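Local atomic coordinates of endoglucanase E-5 (Thermobifida fusca, PDB entry 2CKS), a protein that cleaves internal beta-1,4-glucosidic linkages in cellulose, lichenin and cereal beta-D-glucans through its family 5 glycoside hydrolase catalytic domain. Residues N24-L28 with M255-G261. Sequence-based numbering, arbitrary orientation.
Sequences NPVQL and MAERKIG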
ATOM      1  N   ASN A  24     -17.044   5.062  12.428  1.00 10.97           N
ATOM      2  CA  ASN A  24     -16.129   6.179  12.664  1.00 10.23           C
ATOM      3  C   ASN A  24     -15.019   6.163  11.623  1.00  9.71           C
ATOM      4  O   ASN A  24     -14.322   5.171  11.523  1.00  8.89           O
ATOM      5  CB  ASN A  24     -15.490   6.078  14.047  1.00 10.81           C
ATOM      6  CG  ASN A  24     -16.511   5.924  15.155  1.00 11.84           C
ATOM      7  OD1 ASN A  24     -16.530   4.914  15.876  1.00 15.18           O
ATOM      8  ND2 ASN A  24     -17.360   6.917  15.299  1.00 11.24           N
ATOM      9  N   PRO A  25     -14.833   7.236  10.859  1.00  9.27           N
ATOM     10  CA  PRO A  25     -13.689   7.309   9.941  1.00  9.45           C
ATOM     11  C   PRO A  25     -12.366   7.071  10.667  1.00  9.20           C
ATOM     12  O   PRO A  25     -12.155   7.585  11.764  1.00  9.93           O
ATOM     13  CB  PRO A  25     -13.772   8.733   9.390  1.00  9.64           C
ATOM     14  CG  PRO A  25     -15.202   9.062   9.474  1.00 10.07           C
ATOM     15  CD  PRO A  25     -15.670   8.449  10.773  1.00 10.19           C
ATOM     16  N   VAL A  26     -11.502   6.267  10.059  1.00  8.50           N
ATOM     17  CA  VAL A  26     -10.228   5.908  10.655  1.00  8.67           C
ATOM     18  C   VAL A  26      -9.122   6.115   9.626  1.00  7.64           C
ATOM     19  O   VAL A  26      -9.314   5.860   8.437  1.00  7.59           O
ATOM     20  CB  VAL A  26     -10.233   4.450  11.175  1.00  9.35           C
ATOM     21  CG1 VAL A  26     -10.444   3.437  10.050  1.00 10.31           C
ATOM     22  CG2 VAL A  26      -8.961   4.153  11.947  1.00 10.90           C
ATOM     23  N   GLN A  27      -7.978   6.592  10.107  1.00  7.55           N
ATOM     24  CA  GLN A  27      -6.783   6.758   9.290  1.00  6.91           C
ATOM     25  C   GLN A  27      -5.764   5.702   9.708  1.00  6.64           C
ATOM     26  O   GLN A  27      -5.202   5.780  10.803  1.00  7.80           O
ATOM     27  CB  GLN A  27      -6.190   8.153   9.485  1.00  7.04           C
ATOM     28  CG  GLN A  27      -5.073   8.438   8.523  1.00  6.48           C
ATOM     29  CD  GLN A  27      -4.247   9.658   8.847  1.00  6.55           C
ATOM     30  OE1 GLN A  27      -4.295  10.193   9.968  1.00  8.57           O
ATOM     31  NE2 GLN A  27      -3.455  10.089   7.876  1.00  5.67           N
ATOM     32  N   LEU A  28      -5.536   4.715   8.849  1.00  6.11           N
ATOM     33  CA  LEU A  28      -4.555   3.667   9.127  1.00  5.60           C
ATOM     34  C   LEU A  28      -3.216   4.082   8.531  1.00  5.58           C
ATOM     35  O   LEU A  28      -3.130   4.335   7.338  1.00  5.29           O
ATOM     36  CB  LEU A  28      -5.014   2.337   8.531  1.00  5.83           C
ATOM     37  CG  LEU A  28      -6.385   1.829   8.968  1.00  6.70           C
ATOM     38  CD1 LEU A  28      -6.730   0.526   8.266  1.00  7.83           C
ATOM     39  CD2 LEU A  28      -6.430   1.654  10.480  1.00  7.75           C
ATOM     40  N   MET A 255      -3.475  14.470   4.763  1.00  8.50           N
ATOM     41  CA  MET A 255      -3.963  13.120   4.976  1.00  7.98           C
ATOM     42  C   MET A 255      -4.583  12.964   6.370  1.00  8.02           C
ATOM     43  O   MET A 255      -5.589  12.297   6.516  1.00  7.29           O
ATOM     44  CB  MET A 255      -2.858  12.096   4.705  1.00  7.94           C
ATOM     45  CG  MET A 255      -2.450  12.048   3.244  1.00  8.00           C
ATOM     46  SD  MET A 255      -1.324  10.701   2.842  1.00  8.42           S
ATOM     47  CE  MET A 255       0.179  11.203   3.652  1.00  9.88           C
ATOM     48  N   ALA A 256      -4.004  13.609   7.382  1.00  8.92           N
ATOM     49  CA  ALA A 256      -4.573  13.565   8.730  1.00  9.55           C
ATOM     50  C   ALA A 256      -5.951  14.253   8.788  1.00 10.14           C
ATOM     51  O   ALA A 256      -6.894  13.738   9.393  1.00 10.73           O
ATOM     52  CB  ALA A 256      -3.612  14.210   9.721  1.00  9.65           C
ATOM     53  N   GLU A 257      -6.056  15.408   8.138  1.00 10.60           N
ATOM     54  CA  GLU A 257      -7.300  16.179   8.062  1.00 11.40           C
ATOM     55  C   GLU A 257      -8.419  15.368   7.398  1.00 11.11           C
ATOM     56  O   GLU A 257      -9.558  15.381   7.853  1.00 12.22           O
ATOM     57  CB  GLU A 257      -7.017  17.482   7.307  1.00 11.97           C
ATOM     58  CG  GLU A 257      -8.199  18.348   6.904  1.00 13.98           C
ATOM     59  CD  GLU A 257      -7.766  19.437   5.937  0.50 13.97           C
ATOM     60  OE1 GLU A 257      -7.147  20.420   6.386  0.50 15.40           O
ATOM     61  OE2 GLU A 257      -8.016  19.304   4.722  0.50 14.61           O
ATOM     62  N   ARG A 258      -8.073  14.625   6.350  1.00 10.82           N
ATOM     63  CA  ARG A 258      -9.046  13.895   5.544  1.00 10.59           C
ATOM     64  C   ARG A 258      -9.124  12.415   5.916  1.00 10.27           C
ATOM     65  O   ARG A 258      -9.872  11.652   5.295  1.00 10.18           O
ATOM     66  CB  ARG A 258      -8.687  14.032   4.071  1.00 10.92           C
ATOM     67  CG  ARG A 258      -8.616  15.470   3.579  1.00 12.32           C
ATOM     68  CD  ARG A 258      -9.954  16.134   3.519  1.00 14.40           C
ATOM     69  NE  ARG A 258      -9.846  17.511   3.055  1.00 15.76           N
ATOM     70  CZ  ARG A 258     -10.096  17.910   1.816  1.00 17.68           C
ATOM     71  NH1 ARG A 258     -10.486  17.048   0.880  1.00 18.98           N
ATOM     72  NH2 ARG A 258      -9.979  19.195   1.511  1.00 18.28           N
ATOM     73  N   LYS A 259      -8.358  12.031   6.938  1.00  9.42           N
ATOM     74  CA  LYS A 259      -8.250  10.651   7.403  1.00  9.46           C
ATOM     75  C   LYS A 259      -7.925   9.673   6.267  1.00  8.35           C
ATOM     76  O   LYS A 259      -8.487   8.580   6.176  1.00  9.25           O
ATOM     77  CB  LYS A 259      -9.493  10.251   8.198  1.00  9.72           C
ATOM     78  CG  LYS A 259      -9.686  11.124   9.450  1.00 12.63           C
ATOM     79  CD  LYS A 259     -10.352  10.379  10.592  1.00 16.36           C
ATOM     80  CE  LYS A 259     -10.112  11.059  11.950  1.00 18.70           C
ATOM     81  NZ  LYS A 259      -8.890  10.545  12.652  1.00 21.28           N
ATOM     82  N   ILE A 260      -6.994  10.091   5.420  1.00  7.56           N
ATOM     83  CA  ILE A 260      -6.479   9.265   4.334  1.00  7.03           C
ATOM     84  C   ILE A 260      -5.333   8.405   4.862  1.00  6.29           C
ATOM     85  O   ILE A 260      -4.306   8.926   5.307  1.00  6.69           O
ATOM     86  CB  ILE A 260      -5.980  10.144   3.189  1.00  7.44           C
ATOM     87  CG1 ILE A 260      -7.151  10.925   2.568  1.00  7.78           C
ATOM     88  CG2 ILE A 260      -5.283   9.296   2.123  1.00  7.20           C
ATOM     89  CD1 ILE A 260      -6.709  12.095   1.711  1.00  9.59           C
ATOM     90  N   GLY A 261      -5.514   7.090   4.817  1.00  5.94           N
ATOM     91  CA  GLY A 261      -4.491   6.176   5.293  1.00  5.25           C
ATOM     92  C   GLY A 261      -3.287   6.155   4.372  1.00  4.58           C
ATOM     93  O   GLY A 261      -3.373   6.534   3.196  1.00  4.52           O
TER
HETATM   94  O   HOH W   1      -8.000   7.772  12.846  1.00 18.47           O
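Q27 lays its side chain across the C-terminal end of helix 245-258 and the turn that follows it. CB packs on the backbone of K259, 3.8 Å from K259 CA. With CG anti to the backbone N (chi1 -172°) and the chain extended beyond it, the amide reaches the end of the helix, where Q27 NE2 donates to I260 O, just past the turn, at 2.9 Å, from above the carbonyl plane. On the other branch, Q27 OE1 lies 3.6 Å from A256 CA. The turn is a Schellman motif: K259 takes positive phi, and I260 N bonds back to M255 O at 2.8 Å. The K259 chain runs alongside P25, and its CD rests 3.5 Å from P25 O. The bends at chi2 and chi4 bring K259 NZ to a water that also accepts from Q27 N, so the water links a backbone N-H to a side-chain amine. Losing the amide to an alanine at Q27 is likely to leave I260 O without this donor and to uncover the backbone of the turn. Past the turn, G261 CA comes within 3.1 Å of L28 O, so the two segments run close where they enter the barrel. The contact joins the loops leading into strands 29-32 and 262-265, the first and last of the TIM barrel, and L28 is backbone-bonded to W262. I260 and M255 pack against L218 of helix 212-224, while P25 and K259 touch Q17 of strand 17-19.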